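PDB 1XMX: Card1 endonuclease domain-containing protein from Vibrio cholerae, which is of unknown function but probably binds nucleic acid through a Card1-like endonuclease domain of the PD-(D/E)XK nuclease clan. Local coordinates for residues 151-156 with 330-335; 270-275 with 296-301; 276-281 with 291-296; 305-310 with 338-343. One frame throughout, in Å; residues are numbered along the deposited sequence.

Contact 1: residues 151-156 with 330-335; sequences FGARGE and DLLGGL
The phenyl ring of F151 lies with one face over the backbone where helix 321-333 runs out, covering the peptide between G333 and G334. CZ reaches G333 C at 3.6 Å and G334 N at 3.7 Å, both beneath the rim of the ring. G333 CA lies over the same face, 4.1 Å from the ring centroid and 25° off its normal, a CH-pi contact. It is the missing side chain of G334 that lets the ring come down flat onto bare main chain. G334 takes a positive phi as the chain leaves the helix, yet its N still bonds back to D330 O at 2.8 Å.

With chi1 at -74°, CG of F151 stands beside its own backbone N, and the ring is carried out over the helix end. On the way CB passes L331 O at 3.6 Å, while CD2 comes within 3.4 Å of L332 O. A smaller apolar touch follows two residues on, where A153 CB packs against the CD2 branch of L332 at 3.9 Å. Between F151 and A153 the chain turns at G152, the positive-phi C-prime residue of a Schellman motif that ends helix 144-150. Further along, the exposed pair R154 and E156 form a salt bridge, NH1 to OE2 at 2.9 Å.

Two helix ends therefore meet here, those of 144-150 and 321-333. Strand 154-156 continues from this junction as a neighbour of strand 279-285, with backbone bonds from R154 to Y282 and from E156 to Q280, while A153 and L331 both rest on R283.

Contact 2: residues 270-275 with 296-301; sequences PTIQDR and VATVVN
The amide N of Q273 donates to V299 O at 2.9 Å, nearly straight at 167°. Beside it T271 O takes N301 N at 3.0 Å and is also approached by V300 CA at 3.1 Å, a CA-H...O contact. The bond from V299 N to D274 O is longer, 3.2 Å, and its donor stands well above the carbonyl plane.

Q273 sets its CG between the backbone N and the carbonyl carbon, chi1 72°, which swings the amide across V299: CD lies 3.4 Å from the CG1 branch. The polar ends of that amide are used elsewhere, OE1 by N302 N and NE2 by I142 O. D274 points to the same face as V299, its OD2 taking I144 N at the start of helix 144-150, on which V299 packs through I144 and Y147.

On the other face I272 and V300 lie side by side, CG1 to CG2 at 4.2 Å, and both rest with T298 on F379 of helix 371-380. R275 CB meets T298 CG2 at 3.9 Å before the extended arginine chain leads off to Q266 OE1 on helix 243-266.

Q273 and D274 both face V299, so one extra residue is fitted into strand 272-276. This is a classic beta bulge in an antiparallel pair, set at one margin of the sheet in what is probably a PD-(D/E)XK nuclease-like domain.

Contact 3: residues 276-281 with 291-296; sequences SLNVQV and RNELDV
A chi1 of -176° in V281 leaves CG2 beside the backbone N, and L294, with CG also beside its own N (chi1 -45°), meets that branch obliquely: V281 CG2 is 3.7 Å from L294 CG. V279 packs on the same face, its CB 4.1 Å from L294 CB. L332 of helix 321-333 lies against both V281 and L294. Also on this face, N292 gives its OD1 to K324 NZ, and its ND2 donates to a water at 2.6 Å.

The backbones form an antiparallel hairpin ladder. V281 and N292 exchange two bonds of 2.9 Å, V281 N to N292 O and N292 N to V281 O, and L294 N reaches V279 O at 2.8 Å. Where the chain turns a corner the ladder breaks step: N278, in a left-handed conformation, and V279 both face L294, forming a G1 beta bulge. N278 N then bonds D295 O at 2.7 Å and 171°, whereas V279 N meets L294 O at a more bent angle.

On the other face, Q280 and E293 stand alongside each other, pointing the same way, with R291 crossing Q280 obliquely. The side chain of D295 points away from the hairpin, its OD2 taking C309 N on strand 303-310.

Contact 4: residues 305-310 with 338-343; sequences HIIECK and RAMLVS
Packing is closest along the face carrying H305, I307, R338, M340 and V342. I307 CG2 and V342 CG2 come together at 3.5 Å. On the same isoleucine, I307 CG1 lies beside M340 CB at 4.2 Å. At one end of this face H305 and R338 run side by side. R338 CB sits over a face of the imidazole, a CH-pi contact 4.0 Å from the centroid, and a bend at chi3 (27°) brings the guanidinium back to the ring. NH2 donates to H305 NE2 at 3.0 Å, close to the imidazole plane but bent at the hydrogen (136°); the two flat groups are 75° apart. ND1 is bound to K303 O, so both ring nitrogens are engaged. W378 closes this end, edge-to-face with H305 and in a cation-pi contact with R338.

The opposite face is looser towards E308 and K310, both partly exposed. Their aliphatic parts rest on L341: CD1 is 3.8 Å from K310 CG and 3.9 Å from E308 CB. The carboxylate and amine extend beyond it. Their E-x-K spacing is consistent with the PD-(D/E)XK signature, with D295 nearby as the probable aspartate.

Five backbone bonds, from I306 N to R338 O through K310 N to V342 O, join the strands in parallel register. They are the two strands of a beta-alpha-beta crossover through helix 321-333, which packs on E308, A339 and L341. Helices 371-380 and 243-266 cover the other face, and strands 288-300 and 361-363 flank the pair.

Contacts 2 and 4 are the buried ones; contacts 1 and 3 are partly buried. Strand 288-300 serves contacts 2 and 3, which share V296 where it turns a corner, and it then pairs with strand 303-310 of contact 4 through V296 O to I307 N. The side chain of D295 carries contact 3 into contact 4, beside the probable nuclease signature. Contact 1 adds strand 154-156 and the end of helix 321-333 to the same sheet, reaching it from the side. Its chemistry is ring on backbone, without ladder bonds; contacts 2 and 3 are antiparallel and bulged, whereas contact 4 is parallel and regular.

Contact 1: residues 151-156 with 330-335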
loop_
_atom_site.group_PDB
_atom_site.type_symbol
_atom_site.label_atom_id
_atom_site.label_comp_id
_atom_site.label_asym_id
_atom_site.label_seq_id
_atom_site.Cartn_x
_atom_site.Cartn_y
_atom_site.Cartn_z
ATOM N N PHE A 151 -5.684 2.177 9.540
ATOM C CA PHE A 151 -5.224 0.974 10.231
ATOM C C PHE A 151 -4.296 1.183 11.430
ATOM O O PHE A 151 -3.643 0.247 11.898
ATOM C CB PHE A 151 -4.648 -0.028 9.241
ATOM C CG PHE A 151 -5.711 -0.710 8.416
ATOM C CD1 PHE A 151 -6.378 -1.819 8.904
ATOM C CD2 PHE A 151 -6.039 -0.250 7.156
ATOM C CE1 PHE A 151 -7.350 -2.430 8.169
ATOM C CE2 PHE A 151 -7.002 -0.875 6.421
ATOM C CZ PHE A 151 -7.657 -1.968 6.920
ATOM N N GLY A 152 -4.245 2.412 11.921
ATOM C CA GLY A 152 -3.617 2.683 13.214
ATOM C C GLY A 152 -2.139 2.985 13.189
ATOM O O GLY A 152 -1.469 2.911 14.237
ATOM N N ALA A 153 -1.658 3.372 12.013
ATOM C CA ALA A 153 -0.257 3.574 11.732
ATOM C C ALA A 153 -0.148 4.979 11.166
ATOM O O ALA A 153 -1.158 5.645 10.921
ATOM C CB ALA A 153 0.237 2.544 10.709
ATOM N N ARG A 154 1.056 5.469 11.011
ATOM C CA ARG A 154 1.213 6.758 10.364
ATOM C C ARG A 154 2.471 6.711 9.519
ATOM O O ARG A 154 3.499 6.183 9.965
ATOM C CB ARG A 154 1.332 7.842 11.411
ATOM C CG ARG A 154 2.317 8.898 11.042
ATOM C CD ARG A 154 2.470 9.826 12.189
ATOM N NE ARG A 154 3.424 9.351 13.175
ATOM C CZ ARG A 154 4.687 9.748 13.177
ATOM N NH1 ARG A 154 5.098 10.599 12.237
ATOM N NH2 ARG A 154 5.534 9.295 14.101
ATOM N N GLY A 155 2.396 7.244 8.304
ATOM C CA GLY A 155 3.551 7.198 7.399
ATOM C C GLY A 155 4.190 8.559 7.300
ATOM O O GLY A 155 3.506 9.565 7.436
ATOM N N GLU A 156 5.506 8.586 7.088
ATOM C CA GLU A 156 6.212 9.796 6.707
ATOM C C GLU A 156 6.700 9.612 5.263
ATOM O O GLU A 156 7.267 8.567 4.936
ATOM C CB GLU A 156 7.370 10.065 7.688
ATOM C CG GLU A 156 6.918 10.453 9.104
ATOM C CD GLU A 156 8.078 10.653 10.087
ATOM O OE1 GLU A 156 9.260 10.458 9.705
ATOM O OE2 GLU A 156 7.816 11.010 11.267
ATOM N N ASP A 330 -1.278 -7.514 6.043
ATOM C CA ASP A 330 -2.447 -7.659 6.916
ATOM C C ASP A 330 -2.690 -6.462 7.814
ATOM O O ASP A 330 -3.763 -5.856 7.792
ATOM C CB ASP A 330 -2.297 -8.938 7.755
ATOM C CG ASP A 330 -2.231 -10.222 6.872
ATOM O OD1 ASP A 330 -2.837 -10.206 5.734
ATOM O OD2 ASP A 330 -1.573 -11.229 7.301
ATOM N N LEU A 331 -1.674 -6.110 8.590
ATOM C CA LEU A 331 -1.766 -5.110 9.616
ATOM C C LEU A 331 -1.888 -3.689 9.064
ATOM O O LEU A 331 -2.376 -2.800 9.762
ATOM C CB LEU A 331 -0.513 -5.199 10.516
ATOM C CG LEU A 331 -0.683 -5.986 11.845
ATOM C CD1 LEU A 331 0.296 -7.088 12.014
ATOM C CD2 LEU A 331 -0.601 -5.066 13.072
ATOM N N LEU A 332 -1.414 -3.449 7.834
ATOM C CA LEU A 332 -1.434 -2.074 7.296
ATOM C C LEU A 332 -2.554 -1.804 6.269
ATOM O O LEU A 332 -2.877 -0.638 5.924
ATOM C CB LEU A 332 -0.040 -1.686 6.720
ATOM C CG LEU A 332 1.203 -1.711 7.677
ATOM C CD1 LEU A 332 2.450 -1.377 6.948
ATOM C CD2 LEU A 332 1.136 -0.763 8.857
ATOM N N GLY A 333 -3.130 -2.857 5.727
ATOM C CA GLY A 333 -4.163 -2.639 4.743
ATOM C C GLY A 333 -5.300 -3.621 4.815
ATOM O O GLY A 333 -6.151 -3.644 3.916
ATOM N N GLY A 334 -5.272 -4.503 5.805
ATOM C CA GLY A 334 -6.395 -5.379 6.051
ATOM C C GLY A 334 -6.552 -6.422 5.008
ATOM O O GLY A 334 -5.594 -6.785 4.344
ATOM N N LEU A 335 -7.774 -6.910 4.850
ATOM C CA LEU A 335 -8.002 -8.156 4.141
ATOM C C LEU A 335 -7.788 -8.101 2.635
ATOM O O LEU A 335 -7.523 -9.120 2.002
ATOM C CB LEU A 335 -9.414 -8.674 4.395
ATOM C CG LEU A 335 -9.884 -9.067 5.793
ATOM C CD1 LEU A 335 -11.285 -9.730 5.724
ATOM C CD2 LEU A 335 -8.882 -10.033 6.345
#

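Contact 2: residues 270-275 with 296-301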
loop_
_atom_site.group_PDB
_atom_site.type_symbol
_atom_site.label_atom_id
_atom_site.label_comp_id
_atom_site.label_asym_id
_atom_site.label_seq_id
_atom_site.Cartn_x
_atom_site.Cartn_y
_atom_site.Cartn_z
ATOM N N PRO A 270 -5.305 4.010 -14.710
ATOM C CA PRO A 270 -5.843 4.896 -13.632
ATOM C C PRO A 270 -6.243 4.208 -12.326
ATOM O O PRO A 270 -6.417 4.906 -11.344
ATOM C CB PRO A 270 -7.078 5.586 -14.269
ATOM C CG PRO A 270 -7.460 4.713 -15.454
ATOM C CD PRO A 270 -6.101 4.087 -15.944
ATOM N N THR A 271 -6.376 2.881 -12.283
ATOM C CA THR A 271 -6.655 2.201 -10.991
ATOM C C THR A 271 -5.487 2.357 -10.003
ATOM O O THR A 271 -5.651 2.127 -8.854
ATOM C CB THR A 271 -6.984 0.682 -11.163
ATOM O OG1 THR A 271 -5.937 0.042 -11.927
ATOM C CG2 THR A 271 -8.322 0.472 -11.887
ATOM N N ILE A 272 -4.293 2.738 -10.464
ATOM C CA ILE A 272 -3.183 2.949 -9.531
ATOM C C ILE A 272 -3.339 4.385 -9.107
ATOM O O ILE A 272 -3.032 5.299 -9.854
ATOM C CB ILE A 272 -1.808 2.738 -10.211
ATOM C CG1 ILE A 272 -1.734 1.340 -10.847
ATOM C CG2 ILE A 272 -0.665 2.965 -9.205
ATOM C CD1 ILE A 272 -0.531 1.107 -11.681
ATOM N N GLN A 273 -3.816 4.599 -7.906
ATOM C CA GLN A 273 -4.368 5.876 -7.564
ATOM C C GLN A 273 -3.365 6.625 -6.669
ATOM O O GLN A 273 -3.501 7.812 -6.455
ATOM C CB GLN A 273 -5.719 5.608 -6.902
ATOM C CG GLN A 273 -5.585 5.005 -5.493
ATOM C CD GLN A 273 -6.764 4.175 -5.140
ATOM O OE1 GLN A 273 -6.982 3.135 -5.743
ATOM N NE2 GLN A 273 -7.552 4.635 -4.196
ATOM N N ASP A 274 -2.345 5.923 -6.173
ATOM C CA ASP A 274 -1.315 6.509 -5.308
ATOM C C ASP A 274 -0.012 5.664 -5.302
ATOM O O ASP A 274 -0.059 4.469 -5.462
ATOM C CB ASP A 274 -1.813 6.743 -3.867
ATOM C CG ASP A 274 -0.943 7.779 -3.121
ATOM O OD1 ASP A 274 -0.205 8.530 -3.794
ATOM O OD2 ASP A 274 -0.972 7.877 -1.892
ATOM N N ARG A 275 1.142 6.283 -5.092
ATOM C CA ARG A 275 2.400 5.530 -5.075
ATOM C C ARG A 275 3.400 6.311 -4.317
ATOM O O ARG A 275 3.362 7.542 -4.352
ATOM C CB ARG A 275 2.972 5.283 -6.472
ATOM C CG ARG A 275 3.074 6.549 -7.252
ATOM C CD ARG A 275 3.781 6.393 -8.644
ATOM N NE ARG A 275 3.544 7.666 -9.311
ATOM C CZ ARG A 275 4.344 8.720 -9.203
ATOM N NH1 ARG A 275 5.497 8.608 -8.564
ATOM N NH2 ARG A 275 4.019 9.866 -9.786
ATOM N N VAL A 296 8.298 0.298 -1.925
ATOM C CA VAL A 296 7.368 0.975 -2.828
ATOM C C VAL A 296 5.994 0.589 -2.346
ATOM O O VAL A 296 5.688 -0.597 -2.157
ATOM C CB VAL A 296 7.536 0.554 -4.320
ATOM C CG1 VAL A 296 6.566 1.390 -5.277
ATOM C CG2 VAL A 296 8.979 0.683 -4.746
ATOM N N ALA A 297 5.193 1.595 -2.064
ATOM C CA ALA A 297 3.811 1.392 -1.652
ATOM C C ALA A 297 2.903 2.004 -2.713
ATOM O O ALA A 297 3.180 3.105 -3.196
ATOM C CB ALA A 297 3.553 2.073 -0.322
ATOM N N THR A 298 1.821 1.294 -3.057
ATOM C CA THR A 298 0.746 1.835 -3.908
ATOM C C THR A 298 -0.640 1.552 -3.321
ATOM O O THR A 298 -0.804 0.705 -2.432
ATOM C CB THR A 298 0.758 1.257 -5.332
ATOM O OG1 THR A 298 0.579 -0.157 -5.265
ATOM C CG2 THR A 298 2.064 1.505 -6.010
ATOM N N VAL A 299 -1.636 2.298 -3.786
ATOM C CA VAL A 299 -3.024 1.852 -3.641
ATOM C C VAL A 299 -3.526 1.650 -5.081
ATOM O O VAL A 299 -3.338 2.534 -5.955
ATOM C CB VAL A 299 -3.926 2.883 -2.851
ATOM C CG1 VAL A 299 -5.375 2.345 -2.698
ATOM C CG2 VAL A 299 -3.356 3.166 -1.471
ATOM N N VAL A 300 -4.218 0.528 -5.307
ATOM C CA VAL A 300 -4.739 0.187 -6.603
ATOM C C VAL A 300 -6.119 -0.388 -6.403
ATOM O O VAL A 300 -6.266 -1.319 -5.647
ATOM C CB VAL A 300 -3.897 -0.927 -7.270
ATOM C CG1 VAL A 300 -4.369 -1.179 -8.685
ATOM C CG2 VAL A 300 -2.349 -0.564 -7.168
ATOM N N ASN A 301 -7.119 0.156 -7.115
ATOM C CA ASN A 301 -8.489 -0.239 -6.949
ATOM C C ASN A 301 -8.864 -0.248 -5.470
ATOM O O ASN A 301 -9.504 -1.204 -4.987
ATOM C CB ASN A 301 -8.821 -1.567 -7.636
ATOM C CG ASN A 301 -10.352 -1.764 -7.765
ATOM O OD1 ASN A 301 -11.074 -0.808 -7.896
ATOM N ND2 ASN A 301 -10.813 -2.991 -7.733
#

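Contact 3: residues 276-281 with 291-296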
loop_
_atom_site.group_PDB
_atom_site.type_symbol
_atom_site.label_atom_id
_atom_site.label_comp_id
_atom_site.label_asym_id
_atom_site.label_seq_id
_atom_site.Cartn_x
_atom_site.Cartn_y
_atom_site.Cartn_z
ATOM N N SER A 276 4.347 5.604 -3.693
ATOM C CA SER A 276 5.362 6.261 -2.899
ATOM C C SER A 276 6.612 5.417 -2.798
ATOM O O SER A 276 6.537 4.215 -2.938
ATOM C CB SER A 276 4.814 6.529 -1.509
ATOM O OG SER A 276 5.330 7.770 -1.068
ATOM N N LEU A 277 7.739 6.061 -2.502
ATOM C CA LEU A 277 9.051 5.451 -2.375
ATOM C C LEU A 277 9.514 5.544 -0.942
ATOM O O LEU A 277 9.534 6.607 -0.366
ATOM C CB LEU A 277 10.067 6.174 -3.308
ATOM C CG LEU A 277 11.500 5.634 -3.445
ATOM C CD1 LEU A 277 11.526 4.102 -3.826
ATOM C CD2 LEU A 277 12.331 6.450 -4.473
ATOM N N ASN A 278 9.845 4.412 -0.352
ATOM C CA ASN A 278 10.434 4.349 0.984
ATOM C C ASN A 278 9.606 5.043 2.068
ATOM O O ASN A 278 10.118 5.897 2.801
ATOM C CB ASN A 278 11.880 4.866 0.975
ATOM C CG ASN A 278 12.852 3.846 0.385
ATOM O OD1 ASN A 278 12.856 2.682 0.800
ATOM N ND2 ASN A 278 13.682 4.273 -0.576
ATOM N N VAL A 279 8.336 4.664 2.164
ATOM C CA VAL A 279 7.464 5.205 3.174
ATOM C C VAL A 279 7.955 4.728 4.549
ATOM O O VAL A 279 8.150 3.523 4.752
ATOM C CB VAL A 279 6.023 4.722 2.926
ATOM C CG1 VAL A 279 5.075 5.448 3.860
ATOM C CG2 VAL A 279 5.624 4.971 1.460
ATOM N N GLN A 280 8.218 5.666 5.462
ATOM C CA GLN A 280 8.439 5.322 6.883
ATOM C C GLN A 280 7.096 5.176 7.623
ATOM O O GLN A 280 6.289 6.062 7.567
ATOM C CB GLN A 280 9.298 6.382 7.569
ATOM C CG GLN A 280 10.540 6.772 6.769
ATOM C CD GLN A 280 11.481 5.585 6.597
ATOM O OE1 GLN A 280 11.886 5.219 5.478
ATOM N NE2 GLN A 280 11.813 4.958 7.703
ATOM N N VAL A 281 6.890 4.067 8.342
ATOM C CA VAL A 281 5.596 3.742 8.950
ATOM C C VAL A 281 5.836 3.554 10.446
ATOM O O VAL A 281 6.729 2.785 10.850
ATOM C CB VAL A 281 5.005 2.396 8.432
ATOM C CG1 VAL A 281 3.578 2.128 9.027
ATOM C CG2 VAL A 281 5.020 2.316 6.936
ATOM N N ARG A 291 8.577 0.546 14.066
ATOM C CA ARG A 291 8.904 1.292 12.823
ATOM C C ARG A 291 9.108 0.275 11.690
ATOM O O ARG A 291 9.731 -0.766 11.894
ATOM C CB ARG A 291 10.183 2.141 13.014
ATOM C CG ARG A 291 10.480 3.252 11.951
ATOM C CD ARG A 291 10.432 2.770 10.509
ATOM N NE ARG A 291 11.619 3.122 9.696
ATOM C CZ ARG A 291 12.490 2.247 9.143
ATOM N NH1 ARG A 291 12.326 0.927 9.319
ATOM N NH2 ARG A 291 13.535 2.684 8.405
ATOM N N ASN A 292 8.532 0.558 10.524
ATOM C CA ASN A 292 8.701 -0.273 9.362
ATOM C C ASN A 292 8.996 0.641 8.187
ATOM O O ASN A 292 8.788 1.826 8.293
ATOM C CB ASN A 292 7.434 -1.074 9.096
ATOM C CG ASN A 292 7.243 -2.225 10.084
ATOM O OD1 ASN A 292 8.019 -3.214 10.095
ATOM N ND2 ASN A 292 6.190 -2.119 10.906
ATOM N N GLU A 293 9.511 0.096 7.082
ATOM C CA GLU A 293 9.692 0.891 5.849
ATOM C C GLU A 293 9.051 0.186 4.674
ATOM O O GLU A 293 9.292 -0.981 4.475
ATOM C CB GLU A 293 11.170 1.121 5.530
ATOM C CG GLU A 293 11.379 1.822 4.188
ATOM C CD GLU A 293 12.819 2.200 3.975
ATOM O OE1 GLU A 293 13.632 1.319 3.592
ATOM O OE2 GLU A 293 13.144 3.385 4.207
ATOM N N LEU A 294 8.244 0.887 3.885
ATOM C CA LEU A 294 7.664 0.287 2.679
ATOM C C LEU A 294 8.471 0.752 1.460
ATOM O O LEU A 294 8.496 1.943 1.135
ATOM C CB LEU A 294 6.158 0.640 2.536
ATOM C CG LEU A 294 5.260 0.529 3.738
ATOM C CD1 LEU A 294 3.842 0.927 3.431
ATOM C CD2 LEU A 294 5.230 -0.865 4.288
ATOM N N ASP A 295 9.198 -0.175 0.830
ATOM C CA ASP A 295 10.094 0.193 -0.260
ATOM C C ASP A 295 9.331 0.935 -1.374
ATOM O O ASP A 295 9.668 2.069 -1.712
ATOM C CB ASP A 295 10.904 -1.020 -0.759
ATOM C CG ASP A 295 11.829 -1.594 0.319
ATOM O OD1 ASP A 295 12.168 -0.871 1.286
ATOM O OD2 ASP A 295 12.206 -2.785 0.244
ATOM N N VAL A 296 8.298 0.298 -1.925
ATOM C CA VAL A 296 7.368 0.975 -2.828
ATOM C C VAL A 296 5.994 0.589 -2.346
ATOM O O VAL A 296 5.688 -0.597 -2.157
ATOM C CB VAL A 296 7.536 0.554 -4.320
ATOM C CG1 VAL A 296 6.566 1.390 -5.277
ATOM C CG2 VAL A 296 8.979 0.683 -4.746
HETATM O O HOH W 1 5.094 0.030 11.984
#

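Contact 4: residues 305-310 with 338-343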
loop_
_atom_site.group_PDB
_atom_site.type_symbol
_atom_site.label_atom_id
_atom_site.label_comp_id
_atom_site.label_asym_id
_atom_site.label_seq_id
_atom_site.Cartn_x
_atom_site.Cartn_y
_atom_site.Cartn_z
ATOM N N HIS A 305 -1.221 -1.960 -1.932
ATOM C CA HIS A 305 -0.234 -2.881 -2.536
ATOM C C HIS A 305 1.164 -2.464 -2.084
ATOM O O HIS A 305 1.599 -1.329 -2.351
ATOM C CB HIS A 305 -0.238 -2.781 -4.047
ATOM C CG HIS A 305 -1.359 -3.525 -4.693
ATOM N ND1 HIS A 305 -2.687 -3.246 -4.426
ATOM C CD2 HIS A 305 -1.357 -4.567 -5.549
ATOM C CE1 HIS A 305 -3.452 -4.070 -5.120
ATOM N NE2 HIS A 305 -2.670 -4.876 -5.823
ATOM N N ILE A 306 1.840 -3.377 -1.391
ATOM C CA ILE A 306 3.214 -3.145 -0.927
ATOM C C ILE A 306 4.247 -4.007 -1.668
ATOM O O ILE A 306 4.119 -5.245 -1.807
ATOM C CB ILE A 306 3.375 -3.485 0.579
ATOM C CG1 ILE A 306 2.406 -2.692 1.429
ATOM C CG2 ILE A 306 4.849 -3.139 1.090
ATOM C CD1 ILE A 306 2.305 -3.366 2.828
ATOM N N ILE A 307 5.336 -3.364 -2.045
ATOM C CA ILE A 307 6.407 -4.069 -2.722
ATOM C C ILE A 307 7.682 -3.911 -1.889
ATOM O O ILE A 307 8.115 -2.762 -1.604
ATOM C CB ILE A 307 6.619 -3.500 -4.134
ATOM C CG1 ILE A 307 5.316 -3.560 -4.921
ATOM C CG2 ILE A 307 7.759 -4.300 -4.873
ATOM C CD1 ILE A 307 5.351 -2.767 -6.233
ATOM N N GLU A 308 8.235 -5.053 -1.472
ATOM C CA GLU A 308 9.539 -5.076 -0.845
ATOM C C GLU A 308 10.533 -5.389 -1.956
ATOM O O GLU A 308 10.316 -6.339 -2.730
ATOM C CB GLU A 308 9.649 -6.213 0.167
ATOM C CG GLU A 308 10.926 -6.103 1.019
ATOM C CD GLU A 308 10.912 -7.006 2.230
ATOM O OE1 GLU A 308 9.830 -7.536 2.559
ATOM O OE2 GLU A 308 11.990 -7.204 2.856
ATOM N N CYS A 309 11.589 -4.583 -2.044
ATOM C CA CYS A 309 12.748 -4.878 -2.914
ATOM C C CYS A 309 13.950 -5.431 -2.109
ATOM O O CYS A 309 14.332 -4.853 -1.102
ATOM C CB CYS A 309 13.132 -3.648 -3.730
ATOM S SG CYS A 309 11.697 -3.044 -4.641
ATOM N N LYS A 310 14.449 -6.597 -2.501
ATOM C CA LYS A 310 15.718 -7.110 -2.003
ATOM C C LYS A 310 16.766 -7.160 -3.125
ATOM O O LYS A 310 16.487 -7.584 -4.260
ATOM C CB LYS A 310 15.569 -8.484 -1.350
ATOM C CG LYS A 310 14.862 -8.434 0.019
ATOM C CD LYS A 310 14.766 -9.826 0.637
ATOM C CE LYS A 310 16.076 -10.316 1.226
ATOM N NZ LYS A 310 16.795 -9.142 1.860
ATOM N N ARG A 338 -2.413 -6.364 -0.688
ATOM C CA ARG A 338 -1.581 -7.311 -1.453
ATOM C C ARG A 338 -0.110 -6.937 -1.341
ATOM O O ARG A 338 0.228 -5.774 -1.213
ATOM C CB ARG A 338 -2.004 -7.329 -2.907
ATOM C CG ARG A 338 -3.158 -8.292 -3.050
ATOM C CD ARG A 338 -4.120 -8.132 -4.220
ATOM N NE ARG A 338 -3.604 -7.501 -5.426
ATOM C CZ ARG A 338 -3.097 -8.116 -6.502
ATOM N NH1 ARG A 338 -2.935 -9.445 -6.589
ATOM N NH2 ARG A 338 -2.721 -7.353 -7.484
ATOM N N ALA A 339 0.758 -7.933 -1.395
ATOM C CA ALA A 339 2.184 -7.661 -1.303
ATOM C C ALA A 339 3.031 -8.521 -2.245
ATOM O O ALA A 339 2.749 -9.683 -2.529
ATOM C CB ALA A 339 2.694 -7.764 0.191
ATOM N N MET A 340 4.117 -7.910 -2.680
ATOM C CA MET A 340 5.029 -8.517 -3.613
ATOM C C MET A 340 6.486 -8.412 -3.079
ATOM O O MET A 340 6.861 -7.414 -2.460
ATOM C CB MET A 340 4.930 -7.701 -4.885
ATOM C CG MET A 340 6.058 -7.995 -5.826
ATOM S SD MET A 340 5.904 -7.242 -7.433
ATOM C CE MET A 340 4.654 -8.341 -8.224
ATOM N N LEU A 341 7.305 -9.419 -3.344
ATOM C CA LEU A 341 8.764 -9.254 -3.115
ATOM C C LEU A 341 9.468 -9.225 -4.460
ATOM O O LEU A 341 9.321 -10.146 -5.256
ATOM C CB LEU A 341 9.308 -10.368 -2.214
ATOM C CG LEU A 341 10.812 -10.525 -2.044
ATOM C CD1 LEU A 341 11.411 -9.273 -1.411
ATOM C CD2 LEU A 341 11.091 -11.782 -1.169
ATOM N N VAL A 342 10.199 -8.136 -4.732
ATOM C CA VAL A 342 11.048 -8.097 -5.929
ATOM C C VAL A 342 12.493 -8.409 -5.478
ATOM O O VAL A 342 13.018 -7.728 -4.602
ATOM C CB VAL A 342 10.953 -6.733 -6.659
ATOM C CG1 VAL A 342 11.956 -6.689 -7.845
ATOM C CG2 VAL A 342 9.444 -6.466 -7.114
ATOM N N SER A 343 13.099 -9.442 -6.059
ATOM C CA SER A 343 14.395 -9.924 -5.617
ATOM C C SER A 343 15.363 -9.925 -6.799
ATOM O O SER A 343 15.058 -10.473 -7.847
ATOM C CB SER A 343 14.282 -11.346 -5.056
ATOM O OG SER A 343 15.543 -11.760 -4.526
#